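Local coordinates for ferrous iron transport protein B (Legionella pneumophila, PDB 3IBY), which probably transports ferrous iron across the inner membrane in a GTP-driven uptake system, this piece being its cytosolic, GTP-binding part, at residues I91-L96 against D121-R126. Numbering follows the deposited sequence.
Sequences IDACHL and DIAEHR
The sulfur of Cys94 packs against helix 120-125 at Ile122 and Ala123, where a small, polarisable atom fits close to the helix backbone. Chi1 of -56° turns SG anti to the carbonyl carbon, and there it lies 3.5 Å from the backbone N of Ala123 and 3.8 Å from CB of Ile122. Alongside, the methyls of Ala93 and Ala123 meet tip to tip, CB to CB 3.7 Å; such short side chains let loop and helix come close, the CA atoms of Cys94 and Ala123 being 5.2 Å apart. Arg126, just past the helix, has a chain long enough to span to the loop and lays one guanidinium face over SG of Cys94, its NH1 3.7 Å from CB of Cys94. CE1 of His95 lies near the guanidinium plane at its edge, ring and guanidinium planes 76° apart. No hydrogen bond crosses the contact; within the loop, Asp92, whose short side chain lets the carboxylate meet the main-chain N-H two residues on, accepts from Cys94 N on OD1 (2.9 Å) in an Asx turn, and OD2 receives a weak bond from ND1 of His95. The contact joins the loop after strand 86-92 to the helix following parallel strand 113-118 of a P-loop GTPase fold, beside the predicted GTP site that includes Asp121.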
ATOM      1  N   ILE A  91       2.860   4.675   7.333  1.00 12.82           N
ATOM      2  CA  ILE A  91       2.237   3.912   8.385  1.00 12.97           C
ATOM      3  C   ILE A  91       2.243   4.715   9.640  1.00 13.07           C
ATOM      4  O   ILE A  91       3.212   5.417   9.909  1.00 13.17           O
ATOM      5  CB  ILE A  91       3.057   2.672   8.636  1.00 13.22           C
ATOM      6  CG1 ILE A  91       2.927   1.760   7.440  1.00 14.00           C
ATOM      7  CG2 ILE A  91       2.593   1.936   9.870  1.00 12.38           C
ATOM      8  CD1 ILE A  91       3.604   0.468   7.613  1.00 14.61           C
ATOM      9  N   ASP A  92       1.176   4.581  10.422  1.00 13.59           N
ATOM     10  CA  ASP A  92       1.083   5.148  11.773  1.00 13.55           C
ATOM     11  C   ASP A  92       1.549   4.085  12.764  1.00 12.90           C
ATOM     12  O   ASP A  92       0.884   3.086  12.932  1.00 12.79           O
ATOM     13  CB  ASP A  92      -0.366   5.574  12.097  1.00 13.29           C
ATOM     14  CG  ASP A  92      -0.503   6.234  13.494  1.00 14.54           C
ATOM     15  OD1 ASP A  92       0.477   6.160  14.257  1.00 16.50           O
ATOM     16  OD2 ASP A  92      -1.574   6.825  13.844  1.00 14.09           O
ATOM     17  N   ALA A  93       2.657   4.333  13.464  1.00 13.30           N
ATOM     18  CA  ALA A  93       3.225   3.357  14.439  1.00 13.25           C
ATOM     19  C   ALA A  93       2.228   2.915  15.492  1.00 13.10           C
ATOM     20  O   ALA A  93       2.297   1.820  16.031  1.00 14.56           O
ATOM     21  CB  ALA A  93       4.463   3.915  15.088  1.00 12.60           C
ATOM     22  N   CYS A  94       1.266   3.751  15.762  1.00 13.08           N
ATOM     23  CA  CYS A  94       0.337   3.454  16.807  1.00 14.21           C
ATOM     24  C   CYS A  94      -0.771   2.500  16.351  1.00 14.14           C
ATOM     25  O   CYS A  94      -1.602   2.089  17.155  1.00 15.41           O
ATOM     26  CB  CYS A  94      -0.319   4.765  17.297  1.00 14.84           C
ATOM     27  SG  CYS A  94       0.829   6.071  17.850  1.00 15.64           S
ATOM     28  N   HIS A  95      -0.868   2.206  15.064  1.00 13.31           N
ATOM     29  CA  HIS A  95      -1.959   1.350  14.611  1.00 12.40           C
ATOM     30  C   HIS A  95      -1.411   0.506  13.528  1.00 12.45           C
ATOM     31  O   HIS A  95      -1.975   0.473  12.431  1.00 14.37           O
ATOM     32  CB  HIS A  95      -3.137   2.173  14.093  1.00 11.79           C
ATOM     33  CG  HIS A  95      -3.743   3.052  15.135  1.00 11.10           C
ATOM     34  ND1 HIS A  95      -3.602   4.419  15.118  1.00  9.68           N
ATOM     35  CD2 HIS A  95      -4.432   2.758  16.264  1.00  9.64           C
ATOM     36  CE1 HIS A  95      -4.236   4.938  16.155  1.00 10.52           C
ATOM     37  NE2 HIS A  95      -4.744   3.953  16.868  1.00 10.51           N
ATOM     38  N   LEU A  96      -0.300  -0.151  13.852  1.00 11.58           N
ATOM     39  CA  LEU A  96       0.485  -0.937  12.933  1.00 10.97           C
ATOM     40  C   LEU A  96      -0.349  -2.026  12.309  1.00 10.89           C
ATOM     41  O   LEU A  96      -0.428  -2.127  11.100  1.00 11.77           O
ATOM     42  CB  LEU A  96       1.675  -1.541  13.677  1.00 10.82           C
ATOM     43  CG  LEU A  96       2.777  -2.139  12.813  1.00 11.35           C
ATOM     44  CD1 LEU A  96       3.386  -1.042  11.910  1.00  8.88           C
ATOM     45  CD2 LEU A  96       3.820  -2.867  13.689  1.00  8.41           C
ATOM     46  N   ASP A 121       6.938   9.242  17.999  1.00 11.02           N
ATOM     47  CA  ASP A 121       6.938   9.950  19.262  1.00 10.74           C
ATOM     48  C   ASP A 121       5.679   9.590  20.018  1.00 11.20           C
ATOM     49  O   ASP A 121       5.729   9.277  21.218  1.00 11.74           O
ATOM     50  CB  ASP A 121       7.120  11.479  19.076  1.00 10.43           C
ATOM     51  CG  ASP A 121       6.089  12.128  18.137  1.00  9.95           C
ATOM     52  OD1 ASP A 121       5.502  11.459  17.243  1.00 12.52           O
ATOM     53  OD2 ASP A 121       5.869  13.337  18.274  1.00  6.04           O
ATOM     54  N   ILE A 122       4.545   9.566  19.314  1.00 12.13           N
ATOM     55  CA  ILE A 122       3.261   9.236  19.955  1.00 12.16           C
ATOM     56  C   ILE A 122       3.280   7.773  20.332  1.00 11.99           C
ATOM     57  O   ILE A 122       2.809   7.399  21.389  1.00 11.77           O
ATOM     58  CB  ILE A 122       2.024   9.495  19.076  1.00 12.34           C
ATOM     59  CG1 ILE A 122       2.064  10.892  18.436  1.00 12.43           C
ATOM     60  CG2 ILE A 122       0.748   9.315  19.921  1.00 11.64           C
ATOM     61  CD1 ILE A 122       2.027  12.041  19.389  1.00 11.29           C
ATOM     62  N   ALA A 123       3.809   6.955  19.431  1.00 12.61           N
ATOM     63  CA  ALA A 123       4.090   5.542  19.687  1.00 12.73           C
ATOM     64  C   ALA A 123       4.806   5.323  20.996  1.00 13.26           C
ATOM     65  O   ALA A 123       4.411   4.462  21.767  1.00 13.71           O
ATOM     66  CB  ALA A 123       4.952   4.979  18.577  1.00 12.86           C
ATOM     67  N   GLU A 124       5.884   6.078  21.219  1.00 13.70           N
ATOM     68  CA  GLU A 124       6.689   5.952  22.436  1.00 13.71           C
ATOM     69  C   GLU A 124       5.950   6.414  23.699  1.00 13.13           C
ATOM     70  O   GLU A 124       6.054   5.759  24.757  1.00 12.95           O
ATOM     71  CB  GLU A 124       7.988   6.755  22.316  1.00 13.94           C
ATOM     72  CG  GLU A 124       8.939   6.500  23.552  1.00 16.57           C
ATOM     73  CD  GLU A 124      10.113   7.483  23.648  1.00 18.37           C
ATOM     74  OE1 GLU A 124       9.997   8.635  23.183  1.00 20.87           O
ATOM     75  OE2 GLU A 124      11.162   7.102  24.198  1.00 21.03           O
ATOM     76  N   HIS A 125       5.271   7.565  23.586  1.00 12.12           N
ATOM     77  CA  HIS A 125       4.425   8.120  24.642  1.00 11.14           C
ATOM     78  C   HIS A 125       3.374   7.128  25.084  1.00 11.22           C
ATOM     79  O   HIS A 125       3.041   7.062  26.257  1.00 11.36           O
ATOM     80  CB  HIS A 125       3.726   9.376  24.134  1.00 10.96           C
ATOM     81  CG  HIS A 125       2.739   9.961  25.096  1.00 10.76           C
ATOM     82  ND1 HIS A 125       3.118  10.657  26.226  1.00 12.40           N
ATOM     83  CD2 HIS A 125       1.386   9.965  25.085  1.00  8.95           C
ATOM     84  CE1 HIS A 125       2.037  11.058  26.871  1.00 11.88           C
ATOM     85  NE2 HIS A 125       0.974  10.660  26.192  1.00 10.92           N
ATOM     86  N   ARG A 126       2.841   6.343  24.150  1.00 11.34           N
ATOM     87  CA  ARG A 126       1.838   5.306  24.500  1.00 11.52           C
ATOM     88  C   ARG A 126       2.446   3.962  24.929  1.00 11.36           C
ATOM     89  O   ARG A 126       1.730   2.977  25.119  1.00 10.64           O
ATOM     90  CB  ARG A 126       0.863   5.111  23.338  1.00 11.58           C
ATOM     91  CG  ARG A 126       0.116   6.387  23.008  1.00 10.76           C
ATOM     92  CD  ARG A 126      -0.742   6.128  21.852  1.00 10.11           C
ATOM     93  NE  ARG A 126      -1.454   7.305  21.412  1.00  9.27           N
ATOM     94  CZ  ARG A 126      -2.360   7.294  20.440  1.00  9.51           C
ATOM     95  NH1 ARG A 126      -2.657   6.162  19.801  1.00 11.75           N
ATOM     96  NH2 ARG A 126      -2.959   8.423  20.086  1.00  7.74           N
TER